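PDB 1T3Q: quinoline 2-oxidoreductase large subunit, which carries the molybdenum–pterin cytosine dinucleotide cofactor of an enzyme that probably hydroxylates quinoline at carbon 2. Local coordinates for residues B[333-338]-B[367-372]; B[194-199]-B[294-299]. All blocks are in the same frame, centred on the assembly; numbering follows the deposited sequence.

Overall arrangement
Contact 1 (333-338 with 367-372) and contact 2 (194-199 with 294-299) lie side by side in the interior of the large subunit, their centres about 9 Å apart, and follow one another in series along the chain. Two direct bonds probably join them: Gly-368 N lies 2.7 Å from His-294 O, and Glu-336 OE1 is 2.7 Å from Lys-296 N. Contact 1 reaches the cofactor itself, because Tyr-370 and Arg-371 line the pocket of the dioxosulfidomolybdenum ion. Contact 2 stands one layer further out: the side chain of Lys-296 is about 7 Å from that ion, and its NZ is held by the backbone carbonyls of Arg-371 and Val-373.

Contact 1 of 2, residues B[333-338]-B[367-372]. With MCN (pterin cytosine dinucleotide), chain N; SMO (dioxosulfidomolybdenum(VI) ion), chain O.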
loop_
_atom_site.group_PDB
_atom_site.type_symbol
_atom_site.label_atom_id
_atom_site.label_comp_id
_atom_site.label_asym_id
_atom_site.label_seq_id
_atom_site.Cartn_x
_atom_site.Cartn_y
_atom_site.Cartn_z
ATOM N N GLN B 333 1.000 28.745 22.333
ATOM C CA GLN B 333 1.597 30.056 22.171
ATOM C C GLN B 333 2.893 30.208 22.970
ATOM O O GLN B 333 3.609 31.196 22.814
ATOM C CB GLN B 333 0.582 31.139 22.559
ATOM C CG GLN B 333 -0.648 31.118 21.650
ATOM C CD GLN B 333 -1.620 32.251 21.906
ATOM O OE1 GLN B 333 -2.660 32.346 21.246
ATOM N NE2 GLN B 333 -1.298 33.113 22.856
ATOM N N LEU B 334 3.201 29.220 23.804
ATOM C CA LEU B 334 4.424 29.270 24.605
ATOM C C LEU B 334 5.639 28.972 23.729
ATOM O O LEU B 334 6.782 29.112 24.169
ATOM C CB LEU B 334 4.362 28.255 25.750
ATOM C CG LEU B 334 3.207 28.385 26.748
ATOM C CD1 LEU B 334 3.470 27.469 27.941
ATOM C CD2 LEU B 334 3.081 29.834 27.209
ATOM N N VAL B 335 5.378 28.584 22.484
ATOM C CA VAL B 335 6.439 28.237 21.542
ATOM C C VAL B 335 7.382 29.405 21.228
ATOM O O VAL B 335 8.525 29.197 20.818
ATOM C CB VAL B 335 5.829 27.665 20.226
ATOM C CG1 VAL B 335 5.201 28.770 19.408
ATOM C CG2 VAL B 335 6.893 26.919 19.433
ATOM N N GLU B 336 6.916 30.633 21.428
ATOM C CA GLU B 336 7.758 31.796 21.167
ATOM C C GLU B 336 8.394 32.403 22.425
ATOM O O GLU B 336 9.421 31.916 22.894
ATOM C CB GLU B 336 6.970 32.859 20.397
ATOM C CG GLU B 336 6.784 32.512 18.911
ATOM C CD GLU B 336 8.074 32.665 18.108
ATOM O OE1 GLU B 336 8.199 32.026 17.038
ATOM O OE2 GLU B 336 8.958 33.435 18.536
ATOM N N SER B 337 7.789 33.455 22.970
ATOM C CA SER B 337 8.327 34.133 24.153
ATOM C C SER B 337 8.652 33.265 25.370
ATOM O O SER B 337 9.716 33.411 25.975
ATOM C CB SER B 337 7.377 35.255 24.594
ATOM O OG SER B 337 7.396 36.329 23.671
ATOM N N HIS B 338 7.739 32.374 25.731
ATOM C CA HIS B 338 7.934 31.528 26.899
ATOM C C HIS B 338 9.228 30.715 26.849
ATOM O O HIS B 338 10.084 30.858 27.720
ATOM C CB HIS B 338 6.725 30.608 27.079
ATOM C CG HIS B 338 6.676 29.926 28.411
ATOM N ND1 HIS B 338 7.323 28.736 28.665
ATOM C CD2 HIS B 338 6.059 30.272 29.566
ATOM C CE1 HIS B 338 7.103 28.377 29.918
ATOM N NE2 HIS B 338 6.339 29.293 30.486
ATOM N N ILE B 367 -0.133 31.179 16.173
ATOM C CA ILE B 367 1.309 31.228 16.029
ATOM C C ILE B 367 1.731 29.779 16.231
ATOM O O ILE B 367 1.060 29.027 16.932
ATOM C CB ILE B 367 1.944 32.140 17.110
ATOM C CG1 ILE B 367 3.295 32.660 16.620
ATOM C CG2 ILE B 367 2.096 31.389 18.424
ATOM C CD1 ILE B 367 3.185 33.647 15.468
ATOM N N GLY B 368 2.831 29.375 15.607
ATOM C CA GLY B 368 3.267 28.003 15.740
ATOM C C GLY B 368 4.771 27.864 15.629
ATOM O O GLY B 368 5.486 28.853 15.468
ATOM N N ALA B 369 5.238 26.625 15.695
ATOM C CA ALA B 369 6.659 26.319 15.632
ATOM C C ALA B 369 7.261 26.436 14.241
ATOM O O ALA B 369 6.687 25.973 13.262
ATOM C CB ALA B 369 6.901 24.915 16.167
ATOM N N TYR B 370 8.422 27.073 14.180
ATOM C CA TYR B 370 9.178 27.216 12.946
ATOM C C TYR B 370 10.643 27.233 13.369
ATOM O O TYR B 370 11.026 27.957 14.289
ATOM C CB TYR B 370 8.808 28.500 12.193
ATOM C CG TYR B 370 9.705 28.814 11.005
ATOM C CD1 TYR B 370 10.094 27.817 10.104
ATOM C CD2 TYR B 370 10.145 30.117 10.770
ATOM C CE1 TYR B 370 10.900 28.113 9.002
ATOM C CE2 TYR B 370 10.946 30.426 9.668
ATOM C CZ TYR B 370 11.321 29.420 8.791
ATOM O OH TYR B 370 12.118 29.724 7.707
ATOM N N ARG B 371 11.430 26.382 12.717
ATOM C CA ARG B 371 12.862 26.236 12.949
ATOM C C ARG B 371 13.480 27.299 13.856
ATOM O O ARG B 371 13.610 28.467 13.470
ATOM C CB ARG B 371 13.578 26.235 11.594
ATOM C CG ARG B 371 14.955 25.614 11.599
ATOM C CD ARG B 371 15.467 25.504 10.175
ATOM N NE ARG B 371 16.638 24.644 10.082
ATOM C CZ ARG B 371 17.116 24.166 8.937
ATOM N NH1 ARG B 371 16.518 24.469 7.793
ATOM N NH2 ARG B 371 18.179 23.369 8.942
ATOM N N GLY B 372 13.864 26.885 15.059
ATOM C CA GLY B 372 14.477 27.801 16.006
ATOM C C GLY B 372 13.477 28.363 16.998
ATOM O O GLY B 372 13.856 28.902 18.043
HETATM N N1 MCN N . 23.085 15.283 12.107
HETATM C C2 MCN N . 24.334 14.582 12.039
HETATM N N3 MCN N . 25.079 14.680 13.205
HETATM C C4 MCN N . 24.728 15.371 14.360
HETATM C C5 MCN N . 23.443 16.080 14.367
HETATM C C6 MCN N . 22.634 16.032 13.257
HETATM O O2 MCN N . 24.672 14.002 11.032
HETATM N N4 MCN N . 25.515 15.389 15.415
HETATM C "C1'" MCN N . 22.191 15.163 10.817
HETATM C C2D MCN N . 21.071 14.036 10.979
HETATM O "O2'" MCN N . 20.822 13.388 9.681
HETATM C "C3'" MCN N . 19.892 14.800 11.545
HETATM C C4D MCN N . 19.942 16.145 10.861
HETATM O O4D MCN N . 21.405 16.354 10.528
HETATM O "O3'" MCN N . 18.644 14.083 11.242
HETATM C "C5'" MCN N . 19.257 17.315 11.623
HETATM O "O5'" MCN N . 19.798 17.286 12.921
HETATM P PA MCN N . 18.951 17.185 14.250
HETATM O O1A MCN N . 19.213 15.820 14.806
HETATM O O2A MCN N . 19.319 18.442 15.020
HETATM O O3A MCN N . 17.353 17.412 14.046
HETATM P PB MCN N . 16.220 16.450 13.450
HETATM O O1B MCN N . 15.242 16.197 14.550
HETATM O O2B MCN N . 16.821 15.256 12.767
HETATM O O3B MCN N . 15.547 17.342 12.298
HETATM C C10 MCN N . 14.573 18.306 12.609
HETATM C "C9'" MCN N . 15.254 19.629 12.478
HETATM C "C8'" MCN N . 14.143 20.671 12.742
HETATM S "S8'" MCN N . 13.419 20.618 14.375
HETATM C "C7'" MCN N . 13.713 21.598 11.883
HETATM S "S7'" MCN N . 12.413 22.782 12.201
HETATM C "C6'" MCN N . 14.341 21.611 10.449
HETATM C C7 MCN N . 15.732 21.036 10.468
HETATM O "O9'" MCN N . 15.747 19.748 11.062
HETATM N "N5'" MCN N . 13.305 20.952 9.550
HETATM C C4A MCN N . 13.964 20.578 8.312
HETATM N "N8'" MCN N . 16.264 20.906 9.069
HETATM C C4B MCN N . 15.342 20.590 8.029
HETATM N "N1'" MCN N . 15.945 20.213 6.802
HETATM C "C2'" MCN N . 15.078 19.815 5.841
HETATM N "N2'" MCN N . 15.602 19.460 4.649
HETATM N "N3'" MCN N . 13.713 19.742 6.036
HETATM C "C4'" MCN N . 13.030 20.093 7.259
HETATM O "O4'" MCN N . 11.830 20.000 7.348
HETATM S S SMO O . 10.543 24.024 14.518
HETATM MO MO SMO O . 11.527 22.134 14.386
HETATM O OM2 SMO O . 11.523 22.408 16.104
HETATM O OM1 SMO O . 10.234 21.123 13.967
HETATM O O HOH W 1 8.099 29.432 16.358
#
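Val-335 lays both methyls against one side of 368-369: its chi1 of 74° sets CG1 between the backbone N and the carbonyl carbon and leaves CG2 anti to the N. CG1 rests on the peptide, 3.9 Å from Gly-368 C, while CG2 meets the methyl of Ala-369 (CG2 to CB 3.8 Å). Ile-367 turns its CG2 branch back toward the same valine, 4.2 Å from Val-335 CG1, and that branch also lies against the backbone of Gln-333. Glu-336 folds at chi2 (-73°) and crosses Ile-367 at about a right angle.

The carboxylate reaches 367-372 through a water. This water donates to Glu-336 OE1 at 2.7 Å and to Gly-368 O at 2.8 Å, and takes a weak bond from Tyr-370 N, tying the glutamate side chain to the backbone of 368-370; Lys-296 N also bonds OE1, and Gln-298 NE2 holds OE2. Further along, Arg-371 N sits 3.1 Å from the S of the dioxosulfidomolybdenum ion, and the Arg-371 guanidinium has N8' of the pterin over one face, with Gly-742 and Gln-685 gripping its nitrogens. Apolar packing and a bridging water thus back the loop that lines the molybdenum site of this xanthine dehydrogenase family enzyme.

Contact 2 of 2, residues B[194-199]-B[294-299]; sequences GRVSAC and HAKQQR
Arg-195 runs between His-294 and Gln-297 and touches one or both along most of its length. CB lies 3.9 Å from His-294 CB. With CG anti to the carbonyl carbon (chi1 -76°) and the chain extended beyond it, CG passes 3.5 Å from Gln-297 CB, and CD is 3.6 Å from His-294 CD2. NE donates to Gln-297 OE1 over 2.9 Å; the acceptor lies in the guanidinium plane, although the amide itself is turned 77° away from that plane. At the tip NH1 comes edge-on to the imidazole, 3.1 Å from His-294 CD2, with guanidinium and ring 80° apart, and bonds to Cys-365 O, while NH2 forms a salt bridge with Asp-322. A leucine here would probably leave Gln-297 OE1 and the Asp-322 carboxylate without their mate and set the glutamine amide free to turn.

Beside this side chain the backbones form a single antiparallel bridge, a hydrogen-bonded pair: Val-196 N to Ala-295 O is 3.0 Å and Ala-295 N to Val-196 O 2.9 Å. Val-196 CG2 packs tightly on Lys-296 CG at 3.5 Å.

The bridge extends the antiparallel pairing of strands 185-193 and 298-306 past the end of the first, with helix 672-692 against Val-196 and Lys-296, helix 285-291 beside Ser-197, and Arg-143 of the small subunit bonded to Ala-198 O.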
loop_
_atom_site.group_PDB
_atom_site.type_symbol
_atom_site.label_atom_id
_atom_site.label_comp_id
_atom_site.label_asym_id
_atom_site.label_seq_id
_atom_site.Cartn_x
_atom_site.Cartn_y
_atom_site.Cartn_z
ATOM N N GLY B 194 8.411 40.341 12.674
ATOM C CA GLY B 194 7.095 40.150 12.101
ATOM C C GLY B 194 6.823 38.665 11.964
ATOM O O GLY B 194 7.701 37.841 12.218
ATOM N N ARG B 195 5.606 38.310 11.579
ATOM C CA ARG B 195 5.284 36.908 11.387
ATOM C C ARG B 195 5.978 36.445 10.113
ATOM O O ARG B 195 6.232 37.245 9.206
ATOM C CB ARG B 195 3.773 36.709 11.212
ATOM C CG ARG B 195 2.985 36.803 12.504
ATOM C CD ARG B 195 1.495 36.538 12.307
ATOM N NE ARG B 195 0.843 36.454 13.614
ATOM C CZ ARG B 195 -0.015 35.505 13.969
ATOM N NH1 ARG B 195 -0.345 34.549 13.113
ATOM N NH2 ARG B 195 -0.519 35.494 15.200
ATOM N N VAL B 196 6.287 35.157 10.062
ATOM C CA VAL B 196 6.884 34.546 8.885
ATOM C C VAL B 196 6.215 33.193 8.756
ATOM O O VAL B 196 5.548 32.736 9.686
ATOM C CB VAL B 196 8.420 34.339 9.013
ATOM C CG1 VAL B 196 9.112 35.674 9.164
ATOM C CG2 VAL B 196 8.742 33.412 10.181
ATOM N N SER B 197 6.372 32.566 7.595
ATOM C CA SER B 197 5.816 31.246 7.348
ATOM C C SER B 197 6.981 30.304 7.078
ATOM O O SER B 197 7.979 30.716 6.488
ATOM C CB SER B 197 4.900 31.268 6.115
ATOM O OG SER B 197 4.508 29.950 5.767
ATOM N N ALA B 198 6.859 29.054 7.516
ATOM C CA ALA B 198 7.909 28.065 7.274
ATOM C C ALA B 198 8.035 27.948 5.755
ATOM O O ALA B 198 9.100 27.626 5.219
ATOM C CB ALA B 198 7.517 26.719 7.878
ATOM N N CYS B 199 6.922 28.208 5.075
ATOM C CA CYS B 199 6.859 28.167 3.618
ATOM C C CYS B 199 7.628 27.005 2.970
ATOM O O CYS B 199 8.541 27.214 2.165
ATOM C CB CYS B 199 7.352 29.513 3.055
ATOM S SG CYS B 199 6.936 29.819 1.312
ATOM N N HIS B 294 1.862 30.658 11.662
ATOM C CA HIS B 294 2.881 31.643 11.331
ATOM C C HIS B 294 3.786 31.554 12.540
ATOM O O HIS B 294 3.440 30.898 13.523
ATOM C CB HIS B 294 2.325 33.071 11.228
ATOM C CG HIS B 294 1.298 33.253 10.154
ATOM N ND1 HIS B 294 1.402 32.664 8.911
ATOM C CD2 HIS B 294 0.152 33.973 10.135
ATOM C CE1 HIS B 294 0.360 33.009 8.174
ATOM N NE2 HIS B 294 -0.413 33.803 8.892
ATOM N N ALA B 295 4.931 32.213 12.489
ATOM C CA ALA B 295 5.844 32.148 13.615
ATOM C C ALA B 295 6.721 33.372 13.730
ATOM O O ALA B 295 6.694 34.251 12.869
ATOM C CB ALA B 295 6.718 30.906 13.487
ATOM N N LYS B 296 7.483 33.408 14.824
ATOM C CA LYS B 296 8.458 34.450 15.117
ATOM C C LYS B 296 7.965 35.825 15.528
ATOM O O LYS B 296 8.779 36.715 15.779
ATOM C CB LYS B 296 9.404 34.614 13.922
ATOM C CG LYS B 296 9.992 33.307 13.409
ATOM C CD LYS B 296 10.957 32.683 14.417
ATOM C CE LYS B 296 11.476 31.335 13.914
ATOM N NZ LYS B 296 12.524 30.751 14.803
ATOM N N GLN B 297 6.656 36.027 15.622
ATOM C CA GLN B 297 6.197 37.361 15.973
ATOM C C GLN B 297 6.175 37.698 17.454
ATOM O O GLN B 297 5.173 37.511 18.136
ATOM C CB GLN B 297 4.818 37.660 15.369
ATOM C CG GLN B 297 4.407 39.119 15.593
ATOM C CD GLN B 297 3.177 39.545 14.814
ATOM O OE1 GLN B 297 2.243 38.770 14.617
ATOM N NE2 GLN B 297 3.165 40.803 14.386
ATOM N N GLN B 298 7.301 38.184 17.950
ATOM C CA GLN B 298 7.366 38.612 19.334
ATOM C C GLN B 298 8.083 39.948 19.418
ATOM O O GLN B 298 8.845 40.327 18.525
ATOM C CB GLN B 298 8.021 37.557 20.252
ATOM C CG GLN B 298 9.316 36.922 19.800
ATOM C CD GLN B 298 9.962 36.061 20.900
ATOM O OE1 GLN B 298 10.402 36.579 21.928
ATOM N NE2 GLN B 298 10.017 34.748 20.681
ATOM N N ARG B 299 7.782 40.684 20.478
ATOM C CA ARG B 299 8.377 41.983 20.719
ATOM C C ARG B 299 9.233 41.763 21.953
ATOM O O ARG B 299 8.781 41.145 22.916
ATOM C CB ARG B 299 7.273 43.006 21.012
#